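Local atomic coordinates of extracellular ligand-binding receptor (Rhodopseudomonas palustris, PDB entry 4F06), a protein that binds p-hydroxybenzoate and probably serves an ABC transporter in the uptake of lignin-derived aromatic acids. Residues G22-Y25 with K26-I29; A155-A158 with F159-F163; L227-T230 with G231-T235; K265-L268 with A269-K273; K310-A313 with A314-M318. All blocks are in the same frame, centred on the assembly; numbering follows the deposited sequence.

Interaction 1: G22-Y25 with K26-I29; sequences GKNY and KMGI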
loop_
_atom_site.group_PDB
_atom_site.type_symbol
_atom_site.label_atom_id
_atom_site.label_comp_id
_atom_site.label_asym_id
_atom_site.label_seq_id
_atom_site.Cartn_x
_atom_site.Cartn_y
_atom_site.Cartn_z
ATOM N N GLY A 22 -6.895 5.867 -6.609
ATOM C CA GLY A 22 -6.201 6.855 -7.443
ATOM C C GLY A 22 -6.576 8.271 -7.071
ATOM O O GLY A 22 -5.707 9.176 -7.064
ATOM N N LYS A 23 -7.853 8.496 -6.745
ATOM C CA LYS A 23 -8.253 9.803 -6.218
ATOM C C LYS A 23 -7.393 10.152 -4.991
ATOM O O LYS A 23 -7.010 11.311 -4.818
ATOM C CB LYS A 23 -9.729 9.805 -5.816
ATOM C CG LYS A 23 -10.274 11.133 -5.307
ATOM C CD LYS A 23 -11.761 11.018 -4.906
ATOM C CE LYS A 23 -12.381 12.313 -4.421
ATOM N NZ LYS A 23 -13.830 12.078 -4.187
ATOM N N ASN A 24 -7.098 9.160 -4.154
ATOM C CA ASN A 24 -6.238 9.404 -2.990
ATOM C C ASN A 24 -4.811 9.804 -3.340
ATOM O O ASN A 24 -4.195 10.521 -2.584
ATOM C CB ASN A 24 -6.229 8.204 -2.054
ATOM C CG ASN A 24 -7.235 8.314 -0.920
ATOM O OD1 ASN A 24 -6.899 8.763 0.187
ATOM N ND2 ASN A 24 -8.490 7.987 -1.188
ATOM N N TYR A 25 -4.276 9.353 -4.494
ATOM C CA TYR A 25 -2.946 9.892 -4.899
ATOM C C TYR A 25 -3.074 11.413 -5.107
ATOM O O TYR A 25 -2.226 12.178 -4.622
ATOM C CB TYR A 25 -2.475 9.308 -6.234
ATOM C CG TYR A 25 -2.049 7.866 -6.224
ATOM C CD1 TYR A 25 -1.626 7.190 -5.076
ATOM C CD2 TYR A 25 -2.040 7.170 -7.463
ATOM C CE1 TYR A 25 -1.182 5.874 -5.168
ATOM C CE2 TYR A 25 -1.581 5.871 -7.544
ATOM C CZ TYR A 25 -1.209 5.216 -6.388
ATOM O OH TYR A 25 -0.738 3.903 -6.441
ATOM N N LYS A 26 -4.111 11.864 -5.810
ATOM C CA LYS A 26 -4.352 13.288 -6.028
ATOM C C LYS A 26 -4.586 14.009 -4.707
ATOM O O LYS A 26 -4.063 15.123 -4.504
ATOM C CB LYS A 26 -5.569 13.463 -6.939
ATOM C CG LYS A 26 -5.782 14.913 -7.348
ATOM C CD LYS A 26 -6.932 15.023 -8.336
ATOM C CE LYS A 26 -6.517 14.564 -9.728
ATOM N NZ LYS A 26 -7.532 14.829 -10.762
HETATM N N MSE A 27 -5.360 13.390 -3.799
HETATM C CA MSE A 27 -5.576 14.014 -2.472
HETATM C C MSE A 27 -4.269 14.206 -1.713
HETATM O O MSE A 27 -4.027 15.247 -1.103
HETATM C CB MSE A 27 -6.525 13.149 -1.649
HETATM C CG MSE A 27 -7.928 13.152 -2.193
HETATM SE SE MSE A 27 -9.030 11.708 -1.548
HETATM C CE MSE A 27 -8.654 11.689 0.187
ATOM N N GLY A 28 -3.428 13.189 -1.713
ATOM C CA GLY A 28 -2.150 13.236 -0.959
ATOM C C GLY A 28 -1.191 14.246 -1.589
ATOM O O GLY A 28 -0.540 15.021 -0.854
ATOM N N ILE A 29 -1.102 14.267 -2.919
ATOM C CA ILE A 29 -0.280 15.281 -3.602
ATOM C C ILE A 29 -0.838 16.680 -3.355
ATOM O O ILE A 29 -0.067 17.622 -3.046
ATOM C CB ILE A 29 -0.196 14.957 -5.082
ATOM C CG1 ILE A 29 0.722 13.695 -5.252
ATOM C CG2 ILE A 29 0.339 16.154 -5.879
ATOM C CD1 ILE A 29 0.539 12.997 -6.596
#
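Asn24 and Met27 meet over one turn of helix 19-36, and their side chains make the main van der Waals contact. Met27 is selenomethionine. Its methyl CE lies 3.4 Å from Asn24 OD1, and its SE is 3.8 Å from Asn24 ND2. The end of Met27 therefore lies against the whole amide of Asn24. The bend at its last torsion (chi3 44°) turns CE toward that amide. SE also comes within 4.0 Å of Lys23 CG, so the selenium touches both the Lys23 stem and the Asn24 amide.

The hydrogen bonds across the segments are backbone bonds of the alpha-helical i to i+4 type. Met27 N gives its hydrogen to Lys23 O at 2.8 Å. Gly28 N bonds to Asn24 O at 2.9 Å, and Ile29 N to Tyr25 O at 2.9 Å. The bond from Lys26 N to Gly22 O is longer, 3.4 Å, and weak. Ile29 also lays CG1 3.4 Å from Tyr25 O.

The polar ends find partners outside the turn. The Asn24 amide is buried but well bonded. OD1 accepts from Thr282 N, while ND2 donates to Leu20 O and Glu280 O. These bonds fix the rotation of the amide that Met27 packs against. Lys23 NZ forms a salt bridge with Glu280, and Lys26 makes a cation-pi contact with Tyr49.

This is a buried turn of a helix packed against a sheet. Asn24 and Tyr25 touch helix 283-301, Tyr25 and Ile29 reach Val10 of strand 5-12, and Ile29 also packs on strand 43-51.

Interaction 2: A155-A158 with F159-F163; sequences AETA and FKKTF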
loop_
_atom_site.group_PDB
_atom_site.type_symbol
_atom_site.label_atom_id
_atom_site.label_comp_id
_atom_site.label_asym_id
_atom_site.label_seq_id
_atom_site.Cartn_x
_atom_site.Cartn_y
_atom_site.Cartn_z
ATOM N N ALA A 155 2.559 -12.559 0.107
ATOM C CA ALA A 155 1.927 -12.615 1.443
ATOM C C ALA A 155 1.826 -14.059 1.928
ATOM O O ALA A 155 2.101 -14.356 3.098
ATOM C CB ALA A 155 0.528 -11.987 1.438
ATOM N N GLU A 156 1.403 -14.979 1.037
ATOM C CA GLU A 156 1.326 -16.378 1.419
ATOM C C GLU A 156 2.697 -16.901 1.858
ATOM O O GLU A 156 2.800 -17.594 2.884
ATOM C CB GLU A 156 0.767 -17.191 0.246
ATOM C CG GLU A 156 0.775 -18.694 0.515
ATOM C CD GLU A 156 0.292 -19.501 -0.668
ATOM O OE1 GLU A 156 -0.016 -18.955 -1.704
ATOM O OE2 GLU A 156 0.292 -20.749 -0.551
ATOM N N THR A 157 3.732 -16.643 1.062
ATOM C CA THR A 157 5.095 -17.146 1.346
ATOM C C THR A 157 5.583 -16.567 2.672
ATOM O O THR A 157 6.081 -17.296 3.544
ATOM C CB THR A 157 6.022 -16.742 0.198
ATOM O OG1 THR A 157 5.520 -17.335 -1.004
ATOM C CG2 THR A 157 7.423 -17.231 0.498
ATOM N N ALA A 158 5.381 -15.253 2.863
ATOM C CA ALA A 158 5.841 -14.606 4.090
ATOM C C ALA A 158 5.134 -15.174 5.313
ATOM O O ALA A 158 5.752 -15.433 6.373
ATOM C CB ALA A 158 5.576 -13.106 4.004
ATOM N N PHE A 159 3.807 -15.359 5.216
ATOM C CA PHE A 159 3.073 -15.864 6.373
ATOM C C PHE A 159 3.468 -17.316 6.678
ATOM O O PHE A 159 3.719 -17.655 7.848
ATOM C CB PHE A 159 1.541 -15.768 6.169
ATOM C CG PHE A 159 0.802 -15.967 7.445
ATOM C CD1 PHE A 159 0.502 -17.242 7.922
ATOM C CD2 PHE A 159 0.448 -14.870 8.217
ATOM C CE1 PHE A 159 -0.151 -17.422 9.143
ATOM C CE2 PHE A 159 -0.237 -15.028 9.419
ATOM C CZ PHE A 159 -0.514 -16.310 9.896
ATOM N N LYS A 160 3.500 -18.183 5.655
ATOM C CA LYS A 160 3.895 -19.592 5.896
ATOM C C LYS A 160 5.253 -19.633 6.560
ATOM O O LYS A 160 5.402 -20.341 7.578
ATOM C CB LYS A 160 4.013 -20.347 4.574
ATOM C CG LYS A 160 2.721 -20.810 4.004
ATOM C CD LYS A 160 2.986 -21.527 2.677
ATOM C CE LYS A 160 1.710 -22.143 2.111
ATOM N NZ LYS A 160 2.047 -22.947 0.895
ATOM N N LYS A 161 6.253 -18.934 6.010
ATOM C CA LYS A 161 7.609 -19.072 6.535
ATOM C C LYS A 161 7.684 -18.591 7.980
ATOM O O LYS A 161 8.317 -19.231 8.844
ATOM C CB LYS A 161 8.596 -18.300 5.647
ATOM C CG LYS A 161 8.892 -18.990 4.323
ATOM C CD LYS A 161 9.970 -18.318 3.502
ATOM C CE LYS A 161 10.190 -19.092 2.210
ATOM N NZ LYS A 161 11.331 -18.471 1.483
ATOM N N THR A 162 7.028 -17.464 8.262
ATOM C CA THR A 162 7.176 -16.852 9.606
ATOM C C THR A 162 6.361 -17.629 10.636
ATOM O O THR A 162 6.855 -17.958 11.710
ATOM C CB THR A 162 6.725 -15.376 9.563
ATOM O OG1 THR A 162 7.420 -14.690 8.513
ATOM C CG2 THR A 162 6.932 -14.666 10.881
ATOM N N PHE A 163 5.109 -17.935 10.298
ATOM C CA PHE A 163 4.233 -18.668 11.231
ATOM C C PHE A 163 4.763 -20.080 11.526
ATOM O O PHE A 163 4.759 -20.531 12.669
ATOM C CB PHE A 163 2.783 -18.684 10.692
ATOM C CG PHE A 163 1.773 -19.190 11.697
ATOM C CD1 PHE A 163 1.566 -18.518 12.904
ATOM C CD2 PHE A 163 0.952 -20.299 11.381
ATOM C CE1 PHE A 163 0.602 -18.980 13.800
ATOM C CE2 PHE A 163 -0.031 -20.729 12.263
ATOM C CZ PHE A 163 -0.194 -20.078 13.480
#
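Glu156 and Lys160 come together through different settings of the first torsion. Glu156 sets CG trans to its backbone N (chi1 175°). Lys160 instead sets CG trans to its carbonyl carbon (chi1 -80°), and its chain is then fully extended. The two side chains run alongside each other and point the same way. Lys160 NZ ends 3.2 Å from Glu156 OE2. This is a salt bridge, and its hydrogen bond is weak. The stems also touch, with Lys160 CE 3.9 Å from Glu156 CG. The second carboxylate oxygen, OE1, has its own charged partner in Arg175. The carboxylate thus lies between two cations, which would be expected to favour its ionised form.

Helix 150-165 is the crossover of a beta-alpha-beta unit, between strands 141-147 and 169-176. Glu156 and Lys160 lie over Ala173 of the second strand. Phe159 turns its ring toward strand 141-147, where it touches Val142 and Ile144, and it stacks with Phe199. Lys160 also touches Ile144, so the stem of the salt bridge lies on the sheet.

Thr157 and Lys161 repeat the side-by-side pattern nearer the solvent, by apolar contact. Thr157 CG2 packs 3.7 Å from Lys161 CE, while its OG1 bonds back to Ile153 O.

Thr162 grips Ala158 O with two donors. Its OG1 gives a 2.8 Å bond to that oxygen and its backbone N gives one of 3.1 Å. They approach from opposite faces of the carbonyl plane. Ala158 CB and the Thr162 side chain also touch helix 123-136, through Phe124 and Thr127 and through Val128 and Ala131 respectively.

Interaction 3: L227-T230 with G231-T235; sequences LMST and GDVVT. With PHB (p-hydroxybenzoic acid), chain B.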
loop_
_atom_site.group_PDB
_atom_site.type_symbol
_atom_site.label_atom_id
_atom_site.label_comp_id
_atom_site.label_asym_id
_atom_site.label_seq_id
_atom_site.Cartn_x
_atom_site.Cartn_y
_atom_site.Cartn_z
ATOM N N LEU A 227 -10.039 -13.452 12.185
ATOM C CA LEU A 227 -9.460 -12.957 10.948
ATOM C C LEU A 227 -8.265 -12.078 11.228
ATOM O O LEU A 227 -8.370 -11.057 11.962
ATOM C CB LEU A 227 -10.500 -12.172 10.171
ATOM C CG LEU A 227 -10.060 -11.613 8.807
ATOM C CD1 LEU A 227 -9.654 -12.745 7.898
ATOM C CD2 LEU A 227 -11.173 -10.814 8.118
HETATM N N MSE A 228 -7.129 -12.468 10.634
HETATM C CA MSE A 228 -5.922 -11.628 10.589
HETATM C C MSE A 228 -5.733 -11.268 9.112
HETATM O O MSE A 228 -5.825 -12.120 8.205
HETATM C CB MSE A 228 -4.694 -12.388 11.098
HETATM C CG MSE A 228 -3.338 -11.636 10.964
HETATM SE SE MSE A 228 -3.277 -9.975 12.012
HETATM C CE MSE A 228 -3.265 -10.809 13.565
ATOM N N SER A 229 -5.501 -10.008 8.864
ATOM C CA SER A 229 -5.309 -9.565 7.501
ATOM C C SER A 229 -4.181 -8.573 7.458
ATOM O O SER A 229 -3.771 -8.050 8.492
ATOM C CB SER A 229 -6.590 -8.938 6.954
ATOM O OG SER A 229 -6.932 -7.757 7.634
ATOM N N THR A 230 -3.678 -8.249 6.265
ATOM C CA THR A 230 -2.962 -7.000 6.116
ATOM C C THR A 230 -4.044 -5.905 6.033
ATOM O O THR A 230 -5.243 -6.134 5.755
ATOM C CB THR A 230 -2.041 -7.016 4.916
ATOM O OG1 THR A 230 -2.822 -7.275 3.734
ATOM C CG2 THR A 230 -0.956 -8.073 5.058
ATOM N N GLY A 231 -3.599 -4.680 6.235
ATOM C CA GLY A 231 -4.539 -3.537 6.281
ATOM C C GLY A 231 -5.232 -3.257 4.960
ATOM O O GLY A 231 -6.232 -2.547 4.938
ATOM N N ASP A 232 -4.757 -3.852 3.865
ATOM C CA ASP A 232 -5.451 -3.776 2.576
ATOM C C ASP A 232 -6.898 -4.203 2.698
ATOM O O ASP A 232 -7.736 -3.764 1.909
ATOM C CB ASP A 232 -4.737 -4.712 1.601
ATOM C CG ASP A 232 -3.264 -4.390 1.545
ATOM O OD1 ASP A 232 -2.877 -3.445 0.845
ATOM O OD2 ASP A 232 -2.500 -5.054 2.286
ATOM N N VAL A 233 -7.173 -5.097 3.640
ATOM C CA VAL A 233 -8.482 -5.749 3.704
ATOM C C VAL A 233 -9.512 -4.931 4.487
ATOM O O VAL A 233 -10.709 -5.214 4.391
ATOM C CB VAL A 233 -8.278 -7.182 4.248
ATOM C CG1 VAL A 233 -9.607 -7.926 4.369
ATOM C CG2 VAL A 233 -7.283 -7.961 3.375
ATOM N N VAL A 234 -9.060 -3.903 5.229
ATOM C CA VAL A 234 -9.926 -3.123 6.105
ATOM C C VAL A 234 -9.652 -1.634 5.956
ATOM O O VAL A 234 -9.675 -0.874 6.904
ATOM C CB VAL A 234 -9.841 -3.572 7.564
ATOM C CG1 VAL A 234 -10.520 -4.927 7.752
ATOM C CG2 VAL A 234 -8.392 -3.621 8.032
ATOM N N THR A 235 -9.470 -1.174 4.730
ATOM C CA THR A 235 -9.253 0.253 4.508
ATOM C C THR A 235 -10.406 1.081 5.038
ATOM O O THR A 235 -11.582 0.699 4.976
ATOM C CB THR A 235 -8.918 0.625 3.071
ATOM O OG1 THR A 235 -9.997 0.289 2.218
ATOM C CG2 THR A 235 -7.633 -0.084 2.617
HETATM C "C1'" PHB B . -0.562 -4.664 -5.664
HETATM O "O1'" PHB B . 0.655 -4.701 -5.437
HETATM O "O2'" PHB B . -1.069 -5.051 -6.772
HETATM C C1 PHB B . -1.465 -4.200 -4.564
HETATM C C2 PHB B . -1.061 -4.314 -3.220
HETATM C C3 PHB B . -1.907 -3.936 -2.206
HETATM C C4 PHB B . -3.176 -3.476 -2.490
HETATM C C5 PHB B . -3.594 -3.365 -3.800
HETATM C C6 PHB B . -2.759 -3.736 -4.847
HETATM O O4 PHB B . -4.060 -3.141 -1.529
#
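Asp232 belongs to the p-hydroxybenzoate pocket, where it meets the phenol end, and Thr230 backs it. Thr230 OG1 donates to Asp232 OD2 at 2.7 Å, meeting the lone pair that faces away from the other carboxylate oxygen. Asp232 OD1 takes the hydrogen of the ligand hydroxyl O4, also at 2.7 Å, and is also hydrogen-bonded to Tyr253 OH. Thr230 is thus a second-shell residue that steadies the ligand-binding carboxylate. An alanine in place of Asp232 would probably leave the ligand hydroxyl and Thr230 OG1 without the carboxylate oxygens that each of them bonds.

The site lies where the parallel strand 226-230 ends and runs into a 3-10 turn, beside the ligand-binding site of this periplasmic binding protein. Thr230 O is gripped twice, from opposite faces of its plane. Val233 N reaches it at 3.0 Å, and Ser229 OG reaches it at 3.0 Å. With chi1 at 65°, Ser229 OG stands between its own N and carbonyl carbon and can bend forward to that oxygen. Ser229 CB also packs 3.6 Å from Val233 CB. Phe121 and Phe201 touch Asp232, while Thr82, Ala105, Tyr149 and Ala204 also hydrogen-bond the ligand.

Interaction 4: K265-L268 with A269-K273; sequences KAFL and ALLQK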
loop_
_atom_site.group_PDB
_atom_site.type_symbol
_atom_site.label_atom_id
_atom_site.label_comp_id
_atom_site.label_asym_id
_atom_site.label_seq_id
_atom_site.Cartn_x
_atom_site.Cartn_y
_atom_site.Cartn_z
ATOM N N LYS A 265 -2.053 14.441 12.397
ATOM C CA LYS A 265 -3.125 15.435 12.565
ATOM C C LYS A 265 -2.951 16.564 11.554
ATOM O O LYS A 265 -3.938 17.035 10.945
ATOM C CB LYS A 265 -3.091 15.951 13.995
ATOM C CG LYS A 265 -3.508 14.897 15.012
ATOM C CD LYS A 265 -3.306 15.430 16.436
ATOM C CE LYS A 265 -4.036 14.641 17.512
ATOM N NZ LYS A 265 -3.458 13.315 17.472
ATOM N N ALA A 266 -1.710 16.997 11.322
ATOM C CA ALA A 266 -1.465 18.049 10.364
ATOM C C ALA A 266 -1.796 17.576 8.934
ATOM O O ALA A 266 -2.381 18.311 8.157
ATOM C CB ALA A 266 -0.001 18.483 10.465
ATOM N N PHE A 267 -1.432 16.343 8.609
ATOM C CA PHE A 267 -1.716 15.771 7.285
ATOM C C PHE A 267 -3.212 15.701 7.054
ATOM O O PHE A 267 -3.661 16.060 5.962
ATOM C CB PHE A 267 -1.120 14.352 7.275
ATOM C CG PHE A 267 -1.431 13.512 6.043
ATOM C CD1 PHE A 267 -1.100 13.962 4.743
ATOM C CD2 PHE A 267 -2.009 12.248 6.195
ATOM C CE1 PHE A 267 -1.354 13.177 3.632
ATOM C CE2 PHE A 267 -2.239 11.456 5.085
ATOM C CZ PHE A 267 -1.946 11.918 3.808
ATOM N N LEU A 268 -4.005 15.261 8.044
ATOM C CA LEU A 268 -5.452 15.204 7.848
ATOM C C LEU A 268 -6.013 16.608 7.621
ATOM O O LEU A 268 -6.904 16.804 6.775
ATOM C CB LEU A 268 -6.087 14.536 9.066
ATOM C CG LEU A 268 -5.723 13.043 9.244
ATOM C CD1 LEU A 268 -6.409 12.478 10.472
ATOM C CD2 LEU A 268 -6.008 12.167 8.016
ATOM N N ALA A 269 -5.513 17.603 8.354
ATOM C CA ALA A 269 -5.958 18.979 8.124
ATOM C C ALA A 269 -5.623 19.437 6.703
ATOM O O ALA A 269 -6.421 20.123 6.049
ATOM C CB ALA A 269 -5.324 19.895 9.169
ATOM N N LEU A 270 -4.429 19.077 6.223
ATOM C CA LEU A 270 -4.008 19.462 4.866
ATOM C C LEU A 270 -4.861 18.744 3.831
ATOM O O LEU A 270 -5.184 19.328 2.796
ATOM C CB LEU A 270 -2.528 19.154 4.652
ATOM C CG LEU A 270 -1.581 20.073 5.438
ATOM C CD1 LEU A 270 -0.163 19.477 5.500
ATOM C CD2 LEU A 270 -1.558 21.482 4.820
ATOM N N LEU A 271 -5.206 17.462 4.066
ATOM C CA LEU A 271 -6.114 16.771 3.140
ATOM C C LEU A 271 -7.437 17.502 3.033
ATOM O O LEU A 271 -7.966 17.704 1.943
ATOM C CB LEU A 271 -6.334 15.332 3.631
ATOM C CG LEU A 271 -5.163 14.410 3.368
ATOM C CD1 LEU A 271 -5.285 13.157 4.244
ATOM C CD2 LEU A 271 -5.108 14.004 1.903
ATOM N N GLN A 272 -7.984 17.936 4.171
ATOM C CA GLN A 272 -9.239 18.652 4.161
ATOM C C GLN A 272 -9.071 20.016 3.437
ATOM O O GLN A 272 -9.956 20.424 2.657
ATOM C CB GLN A 272 -9.750 18.884 5.594
ATOM C CG GLN A 272 -10.214 17.593 6.273
ATOM C CD GLN A 272 -10.590 17.806 7.711
ATOM O OE1 GLN A 272 -9.853 18.456 8.454
ATOM N NE2 GLN A 272 -11.736 17.271 8.124
ATOM N N LYS A 273 -7.962 20.708 3.718
ATOM C CA LYS A 273 -7.652 22.008 3.083
ATOM C C LYS A 273 -7.384 21.875 1.561
ATOM O O LYS A 273 -7.812 22.735 0.793
ATOM C CB LYS A 273 -6.490 22.709 3.817
ATOM C CG LYS A 273 -6.140 24.037 3.197
ATOM C CD LYS A 273 -5.118 24.845 3.992
ATOM C CE LYS A 273 -4.902 26.181 3.303
ATOM N NZ LYS A 273 -3.802 26.951 3.927
#
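Phe267 and Leu271 form the tight side of this helix turn. Leu271 CD1 sits over one face of the Phe267 ring, 3.7 Å from its centroid and 18° off the ring normal. This is a CH-pi contact. The methyl is offset toward the rim, 3.6 Å from both Phe267 CZ and CE2. Phe267 sets CG trans to its backbone N (chi1 174°), which carries the ring along the helix toward Leu271. Leu268 CD2 adds a looser apolar contact, 4.0 Å from Leu271 CD1.

The buried side continues into the fold. The Phe267 ring packs edge-to-face with Tyr289, and Leu271 rests on Met27 and Ala31 of helix 19-36. An alanine at Phe267 would probably leave a gap under Leu271 CD1 and deprive Tyr289 of an edge-to-face partner.

The other side is open to solvent. Lys265, Ala269 and Gln272 are exposed, and the helix there is held by backbone bonds such as Ala269 N to Lys265 O, 3.1 Å. Gln272 lays CG 3.4 Å from Leu268 O. Lys265 pairs with Asp260.

Helix 262-273 is amphipathic. Its apolar face anchors it by dispersion and ring contacts, while charge is kept at the surface.

Interaction 5: K310-A313 with A314-M318; sequences KAIA and AVKGM. With SO4 (sulfate ion), chain G.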
loop_
_atom_site.group_PDB
_atom_site.type_symbol
_atom_site.label_atom_id
_atom_site.label_comp_id
_atom_site.label_asym_id
_atom_site.label_seq_id
_atom_site.Cartn_x
_atom_site.Cartn_y
_atom_site.Cartn_z
ATOM N N LYS A 310 21.735 11.105 -9.996
ATOM C CA LYS A 310 21.890 12.062 -8.892
ATOM C C LYS A 310 20.581 12.109 -8.084
ATOM O O LYS A 310 20.599 12.161 -6.850
ATOM C CB LYS A 310 22.230 13.442 -9.456
ATOM C CG LYS A 310 22.532 14.462 -8.370
ATOM C CD LYS A 310 23.113 15.767 -8.907
ATOM C CE LYS A 310 24.397 15.595 -9.679
ATOM N NZ LYS A 310 24.828 16.956 -10.087
ATOM N N ALA A 311 19.428 12.046 -8.764
ATOM C CA ALA A 311 18.135 12.107 -8.076
ATOM C C ALA A 311 17.982 10.909 -7.129
ATOM O O ALA A 311 17.625 11.070 -5.945
ATOM C CB ALA A 311 16.996 12.094 -9.104
ATOM N N ILE A 312 18.257 9.701 -7.622
ATOM C CA ILE A 312 18.097 8.510 -6.785
ATOM C C ILE A 312 19.117 8.540 -5.653
ATOM O O ILE A 312 18.778 8.135 -4.519
ATOM C CB ILE A 312 18.187 7.241 -7.643
ATOM C CG1 ILE A 312 16.943 7.121 -8.501
ATOM C CG2 ILE A 312 18.484 5.998 -6.817
ATOM C CD1 ILE A 312 15.686 6.681 -7.730
ATOM N N ALA A 313 20.357 8.980 -5.910
ATOM C CA ALA A 313 21.349 9.010 -4.844
ATOM C C ALA A 313 20.886 9.940 -3.720
ATOM O O ALA A 313 21.188 9.684 -2.552
ATOM C CB ALA A 313 22.679 9.461 -5.406
ATOM N N ALA A 314 20.169 11.011 -4.074
ATOM C CA ALA A 314 19.756 11.980 -3.069
ATOM C C ALA A 314 18.691 11.450 -2.121
ATOM O O ALA A 314 18.617 11.911 -0.987
ATOM C CB ALA A 314 19.212 13.209 -3.786
ATOM N N VAL A 315 17.849 10.515 -2.577
ATOM C CA VAL A 315 16.799 9.994 -1.688
ATOM C C VAL A 315 17.217 8.762 -0.912
ATOM O O VAL A 315 16.639 8.488 0.128
ATOM C CB VAL A 315 15.457 9.776 -2.391
ATOM C CG1 VAL A 315 14.981 11.117 -2.973
ATOM C CG2 VAL A 315 15.565 8.679 -3.445
ATOM N N LYS A 316 18.220 8.027 -1.395
ATOM C CA LYS A 316 18.722 6.897 -0.623
ATOM C C LYS A 316 19.215 7.353 0.733
ATOM O O LYS A 316 19.988 8.310 0.820
ATOM C CB LYS A 316 19.855 6.239 -1.383
ATOM C CG LYS A 316 19.394 5.385 -2.580
ATOM C CD LYS A 316 20.629 4.743 -3.237
ATOM C CE LYS A 316 20.187 3.814 -4.370
ATOM N NZ LYS A 316 21.389 3.311 -5.114
ATOM N N GLY A 317 18.730 6.697 1.786
ATOM C CA GLY A 317 19.151 7.028 3.141
ATOM C C GLY A 317 18.388 8.145 3.799
ATOM O O GLY A 317 18.624 8.406 4.973
HETATM N N MSE A 318 17.491 8.804 3.078
HETATM C CA MSE A 318 16.746 9.917 3.643
HETATM C C MSE A 318 15.891 9.399 4.789
HETATM O O MSE A 318 15.275 8.347 4.667
HETATM C CB MSE A 318 15.808 10.484 2.581
HETATM C CG MSE A 318 15.444 11.904 2.773
HETATM SE SE MSE A 318 14.741 12.465 0.992
HETATM C CE MSE A 318 13.030 12.624 1.805
HETATM S S SO4 G . 20.985 -0.443 -7.040
HETATM O O1 SO4 G . 20.520 0.162 -8.317
HETATM O O2 SO4 G . 22.334 -1.049 -7.172
HETATM O O3 SO4 G . 21.036 0.582 -5.977
HETATM O O4 SO4 G . 20.052 -1.584 -6.667
HETATM O O HOH W 1 21.527 10.555 0.169
#
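Ala314 N and Val315 N both make three-centre (bifurcated) hydrogen bonds where helix 308-315 ends. Ala314 N bonds to Lys310 O at 3.0 Å and more weakly to Ala311 O. Val315 N makes two weak bonds, to Ala311 O at 3.4 Å and to Ile312 O at 3.2 Å. Lys316 N then closes the last turn on Ile312 O at 3.2 Å, nearly along the C=O axis. Lys316 is the first residue to leave helical angles.

A type II beta turn follows from Val315 to Met318, closed by Met318 N to Val315 O. Gly317 has a positive phi of 86°, where a side chain would collide with the preceding carbonyl oxygen. One water lies within hydrogen-bonding distance of both Ala313 O and Lys316 O, joining the helix end to the turn.

Lys316 reaches back along the helix in a fully extended chain. The side chain crosses Ile312, with CE 3.7 Å from Ile312 CG2, and NZ donates to sulfate O3 at 2.9 Å. Arg334 also binds this sulfate, which probably came from the crystallisation liquor.

The turn delivers Met318, a residue of a p-hydroxybenzoate pocket, just before strand 319-322. Ala311 and Val315 pack on Met298 of helix 283-301, while Gly317 and Met318 pair with Ile329 of strand 327-329.

In the fold
Interactions 1 and 3 are buried, while interactions 2, 4 and 5 each have a solvent side. Interactions 1 and 4 touch directly: Leu271 CD2 lies 3.4 Å from Met27 O, so helices 19-36 and 262-273 pack together. Helix 283-301 is a common neighbour of interactions 1, 4 and 5. Interactions 2 and 3 lie close, their nearest atoms about 5 Å apart, and both meet helix 123-136. Their chemistry follows place. Interaction 3 turns one carboxylate oxygen to the ligand and keeps the other on Thr230. Interaction 1 bonds a buried amide, and interaction 4 is apolar. A lysine meets a carboxylate in interaction 2 and a probably adventitious sulfate in interaction 5.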